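Local coordinates for periplasmic binding protein (Veillonella parvula, PDB 4MO9) that probably captures an iron–siderophore or a similar metal complex in the periplasm and delivers it to an ABC transporter of the inner membrane, at residues A[216-219]-A[220-224]; A[246-249]-A[250-253]. All blocks are in the same frame, centred on the assembly; numbering follows the deposited sequence.

Interaction 1: residues A[216-219]-A[220-224]; sequences NSFS and GNYSW
Phe-218 turns CG anti to its own carbonyl carbon (chi1 -61°), which sets its ring beside the backbone N with one face toward Trp-224. The two residues stand six apart where the loop after strand 201-206 leads into helix 224-230, in the C-terminal lobe of a TroA-like periplasmic binding protein; Trp-224 is the first residue of that helix. Their side chains lie side by side and point the same way.

The centre of the contact is the Phe-218 ring. Trp-224 CB sits over the middle of one face, 3.8 Å from the ring centroid and almost along the ring normal, a CH-pi contact. Beyond it the indole presents the edge of its five-membered ring in an offset edge-to-face pair, with planes at 64°. Trp-224 CD1 comes within 3.6 Å of Phe-218 CZ. NE1, next to CD1 on the same five-membered ring, is hydrogen-bonded to His-315 ND1, and the indole and imidazole also meet at a shallow angle. A phenylalanine suits position 218 because its ring offers a face to Trp-224 CB while the side chain also rests on Leu-204 and Val-206 of the strand. Ser-223, right before the helix, turns its side chain to Phe-218 and makes no capping bond; its OG lies 3.5 Å from Phe-218 CE2. The side chain of Tyr-222 touches the ring more loosely, its CD2 lying 4.1 Å from Phe-218 CD2.

At the turn itself the chemistry is polar. Gly-220 carries no side chain at the bend, and its carbonyl O accepts a bond from Thr-229 OG1. Asn-221, exposed, brings its amide back to Ser-219, where a short serine can meet it: Ser-219 OG donates to Asn-221 OD1 at 2.9 Å, tilted 25° from the carbonyl plane.

Interaction 2: residues A[246-249]-A[250-253]; sequences PINP and EFVL
Ile-247 and Val-252 form a hydrophobic staple where the chain enters helix 249-255 of the C-terminal lobe, Ile-247 CG2 facing Val-252 CG2 at 4.1 Å. This is the tight part, and both residues rest on Tyr-203 of strand 201-206. Beside the staple, Ile-247 lies across Phe-251 at about a right angle in an apolar and CH-pi contact. Its CG1, anti to the backbone N (chi1 -164°), comes within 3.6 Å of Phe-251 CD1. Ile-247 CD1 hangs over a face of the Phe-251 ring, 4.2 Å from the centroid and offset toward the rim. A branched aliphatic thus serves two neighbours at once; an alanine here would probably leave this face of Phe-251 and the methyl of Val-252 without their cover.

Phe-251 N is hydrogen-bonded to Asn-248 O (2.9 Å), which begins the turn. Pro-249 suits this first turn, where its lack of an N-H costs no helical bond.

The solvent side is looser. Exposed Glu-250, bent at chi2 (76°), folds back to bring its carboxylate nearly coplanar with the Asn-248 amide, yet the bond from Asn-248 ND2 to Glu-250 OE2 is weak, at 3.5 Å.

How the interactions relate
Interactions 1 and 2 follow one another along the chain, each at the entrance to a helix of the C-terminal lobe, and both use strand 201-206 as backing. Their centres are 15 Å apart. Interaction 1 lies nearer the centre of the chain (14 Å against 26 Å, centre to centre), and three of its seven touching residues are buried against two of seven in interaction 2. The side chain of Tyr-222 lies about 9 Å from the bound trimethylamine oxide. The apolar part of interaction 1 is aromatic on aromatic; interaction 2 sets an aliphatic chain on one ring and leaves its polar residues at the surface. The two loops meet directly: Asn-216 OD1 packs 3.2 Å from Pro-246 CD, and backbone bonds join Ser-217 to Ser-245 and Ser-219 to Lys-243.

Interaction 1: residues A[216-219]-A[220-224]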
loop_
_atom_site.group_PDB
_atom_site.type_symbol
_atom_site.label_atom_id
_atom_site.label_comp_id
_atom_site.label_asym_id
_atom_site.label_seq_id
_atom_site.Cartn_x
_atom_site.Cartn_y
_atom_site.Cartn_z
ATOM N N ASN A 216 -7.473 13.997 -4.878
ATOM C CA ASN A 216 -6.302 14.029 -5.745
ATOM C C ASN A 216 -6.406 13.063 -6.916
ATOM O O ASN A 216 -6.897 11.937 -6.760
ATOM C CB ASN A 216 -5.032 13.700 -4.945
ATOM C CG ASN A 216 -4.642 14.807 -3.988
ATOM O OD1 ASN A 216 -4.946 15.979 -4.209
ATOM N ND2 ASN A 216 -3.958 14.439 -2.922
ATOM N N SER A 217 -5.939 13.499 -8.085
ATOM C CA SER A 217 -5.756 12.585 -9.211
ATOM C C SER A 217 -4.264 12.365 -9.364
ATOM O O SER A 217 -3.499 12.672 -8.443
ATOM C CB SER A 217 -6.356 13.136 -10.503
ATOM O OG SER A 217 -6.396 12.124 -11.501
ATOM N N PHE A 218 -3.836 11.822 -10.501
ATOM C CA PHE A 218 -2.446 11.367 -10.625
ATOM C C PHE A 218 -1.820 11.629 -11.996
ATOM O O PHE A 218 -2.527 11.680 -13.007
ATOM C CB PHE A 218 -2.372 9.861 -10.328
ATOM C CG PHE A 218 -2.825 9.488 -8.936
ATOM C CD1 PHE A 218 -4.162 9.222 -8.668
ATOM C CD2 PHE A 218 -1.908 9.403 -7.897
ATOM C CE1 PHE A 218 -4.578 8.871 -7.389
ATOM C CE2 PHE A 218 -2.315 9.055 -6.612
ATOM C CZ PHE A 218 -3.659 8.796 -6.360
ATOM N N SER A 219 -0.493 11.781 -12.033
ATOM C CA SER A 219 0.251 11.763 -13.293
ATOM C C SER A 219 0.322 10.312 -13.752
ATOM O O SER A 219 -0.183 9.423 -13.066
ATOM C CB SER A 219 1.675 12.254 -13.079
ATOM O OG SER A 219 2.414 11.268 -12.377
ATOM N N GLY A 220 0.966 10.057 -14.889
ATOM C CA GLY A 220 1.091 8.699 -15.387
ATOM C C GLY A 220 2.240 7.913 -14.779
ATOM O O GLY A 220 2.377 6.702 -15.027
ATOM N N ASN A 221 3.070 8.584 -13.981
ATOM C CA ASN A 221 4.221 7.918 -13.364
ATOM C C ASN A 221 4.328 8.074 -11.843
ATOM O O ASN A 221 5.411 7.933 -11.281
ATOM C CB ASN A 221 5.534 8.362 -14.024
ATOM C CG ASN A 221 5.875 9.818 -13.735
ATOM O OD1 ASN A 221 5.164 10.506 -12.994
ATOM N ND2 ASN A 221 6.977 10.294 -14.315
ATOM N N TYR A 222 3.219 8.371 -11.174
ATOM C CA TYR A 222 3.246 8.462 -9.717
ATOM C C TYR A 222 2.102 7.682 -9.080
ATOM O O TYR A 222 0.941 7.876 -9.459
ATOM C CB TYR A 222 3.183 9.919 -9.255
ATOM C CG TYR A 222 3.113 10.035 -7.752
ATOM C CD1 TYR A 222 4.213 9.722 -6.963
ATOM C CD2 TYR A 222 1.951 10.442 -7.119
ATOM C CE1 TYR A 222 4.153 9.813 -5.583
ATOM C CE2 TYR A 222 1.879 10.540 -5.744
ATOM C CZ TYR A 222 2.983 10.224 -4.979
ATOM O OH TYR A 222 2.909 10.319 -3.605
ATOM N N SER A 223 2.436 6.805 -8.129
ATOM C CA SER A 223 1.436 6.132 -7.294
ATOM C C SER A 223 0.411 5.388 -8.157
ATOM O O SER A 223 0.798 4.654 -9.065
ATOM C CB SER A 223 0.755 7.158 -6.375
ATOM O OG SER A 223 -0.151 6.534 -5.478
ATOM N N TRP A 224 -0.885 5.588 -7.891
ATOM C CA TRP A 224 -1.933 4.924 -8.672
ATOM C C TRP A 224 -1.769 5.157 -10.180
ATOM O O TRP A 224 -2.116 4.288 -10.998
ATOM C CB TRP A 224 -3.343 5.388 -8.229
ATOM C CG TRP A 224 -3.784 4.734 -6.959
ATOM C CD1 TRP A 224 -3.746 5.268 -5.701
ATOM C CD2 TRP A 224 -4.282 3.398 -6.815
ATOM N NE1 TRP A 224 -4.204 4.346 -4.780
ATOM C CE2 TRP A 224 -4.541 3.190 -5.439
ATOM C CE3 TRP A 224 -4.538 2.357 -7.713
ATOM C CZ2 TRP A 224 -5.053 1.985 -4.946
ATOM C CZ3 TRP A 224 -5.045 1.165 -7.231
ATOM C CH2 TRP A 224 -5.295 0.985 -5.854
#

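Interaction 2: residues A[246-249]-A[250-253]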
loop_
_atom_site.group_PDB
_atom_site.type_symbol
_atom_site.label_atom_id
_atom_site.label_comp_id
_atom_site.label_asym_id
_atom_site.label_seq_id
_atom_site.Cartn_x
_atom_site.Cartn_y
_atom_site.Cartn_z
ATOM N N PRO A 246 -5.589 17.627 -7.276
ATOM C CA PRO A 246 -6.882 17.398 -7.930
ATOM C C PRO A 246 -6.986 18.048 -9.310
ATOM O O PRO A 246 -6.330 19.058 -9.580
ATOM C CB PRO A 246 -7.891 17.996 -6.949
ATOM C CG PRO A 246 -7.106 18.965 -6.116
ATOM C CD PRO A 246 -5.691 18.469 -6.070
ATOM N N ILE A 247 -7.794 17.441 -10.176
ATOM C CA ILE A 247 -8.020 17.931 -11.532
ATOM C C ILE A 247 -9.242 18.858 -11.533
ATOM O O ILE A 247 -10.053 18.821 -10.608
ATOM C CB ILE A 247 -8.260 16.738 -12.496
ATOM C CG1 ILE A 247 -8.099 17.155 -13.957
ATOM C CG2 ILE A 247 -9.634 16.123 -12.268
ATOM C CD1 ILE A 247 -6.826 17.916 -14.237
ATOM N N ASN A 248 -9.374 19.706 -12.546
ATOM C CA ASN A 248 -10.597 20.495 -12.678
ATOM C C ASN A 248 -11.733 19.615 -13.197
ATOM O O ASN A 248 -11.549 18.881 -14.166
ATOM C CB ASN A 248 -10.389 21.703 -13.601
ATOM C CG ASN A 248 -9.672 21.339 -14.889
ATOM O OD1 ASN A 248 -8.569 20.790 -14.865
ATOM N ND2 ASN A 248 -10.302 21.639 -16.026
ATOM N N PRO A 249 -12.911 19.678 -12.549
ATOM C CA PRO A 249 -14.084 18.863 -12.907
ATOM C C PRO A 249 -14.391 18.827 -14.413
ATOM O O PRO A 249 -14.778 17.776 -14.936
ATOM C CB PRO A 249 -15.224 19.562 -12.168
ATOM C CG PRO A 249 -14.575 20.168 -10.969
ATOM C CD PRO A 249 -13.174 20.547 -11.386
ATOM N N GLU A 250 -14.207 19.960 -15.088
ATOM C CA GLU A 250 -14.497 20.082 -16.517
ATOM C C GLU A 250 -13.615 19.170 -17.372
ATOM O O GLU A 250 -14.024 18.728 -18.445
ATOM C CB GLU A 250 -14.333 21.534 -16.985
ATOM C CG GLU A 250 -15.144 22.565 -16.202
ATOM C CD GLU A 250 -14.537 22.881 -14.840
ATOM O OE1 GLU A 250 -15.285 23.333 -13.945
ATOM O OE2 GLU A 250 -13.315 22.671 -14.663
ATOM N N PHE A 251 -12.404 18.905 -16.890
ATOM C CA PHE A 251 -11.460 18.031 -17.579
ATOM C C PHE A 251 -12.068 16.641 -17.777
ATOM O O PHE A 251 -11.987 16.069 -18.867
ATOM C CB PHE A 251 -10.162 17.944 -16.763
ATOM C CG PHE A 251 -9.023 17.245 -17.462
ATOM C CD1 PHE A 251 -8.762 15.900 -17.222
ATOM C CD2 PHE A 251 -8.180 17.943 -18.319
ATOM C CE1 PHE A 251 -7.696 15.257 -17.849
ATOM C CE2 PHE A 251 -7.118 17.309 -18.948
ATOM C CZ PHE A 251 -6.874 15.965 -18.714
ATOM N N VAL A 252 -12.694 16.106 -16.730
ATOM C CA VAL A 252 -13.267 14.763 -16.796
ATOM C C VAL A 252 -14.428 14.674 -17.797
ATOM O O VAL A 252 -14.517 13.712 -18.567
ATOM C CB VAL A 252 -13.698 14.245 -15.402
ATOM C CG1 VAL A 252 -14.353 12.882 -15.515
ATOM C CG2 VAL A 252 -12.491 14.149 -14.464
ATOM N N LEU A 253 -15.302 15.679 -17.798
ATOM C CA LEU A 253 -16.420 15.709 -18.738
ATOM C C LEU A 253 -15.932 15.721 -20.192
ATOM O O LEU A 253 -16.495 15.030 -21.047
ATOM C CB LEU A 253 -17.327 16.916 -18.463
ATOM C CG LEU A 253 -17.917 17.026 -17.052
ATOM C CD1 LEU A 253 -18.781 18.272 -16.887
ATOM C CD2 LEU A 253 -18.719 15.789 -16.707
#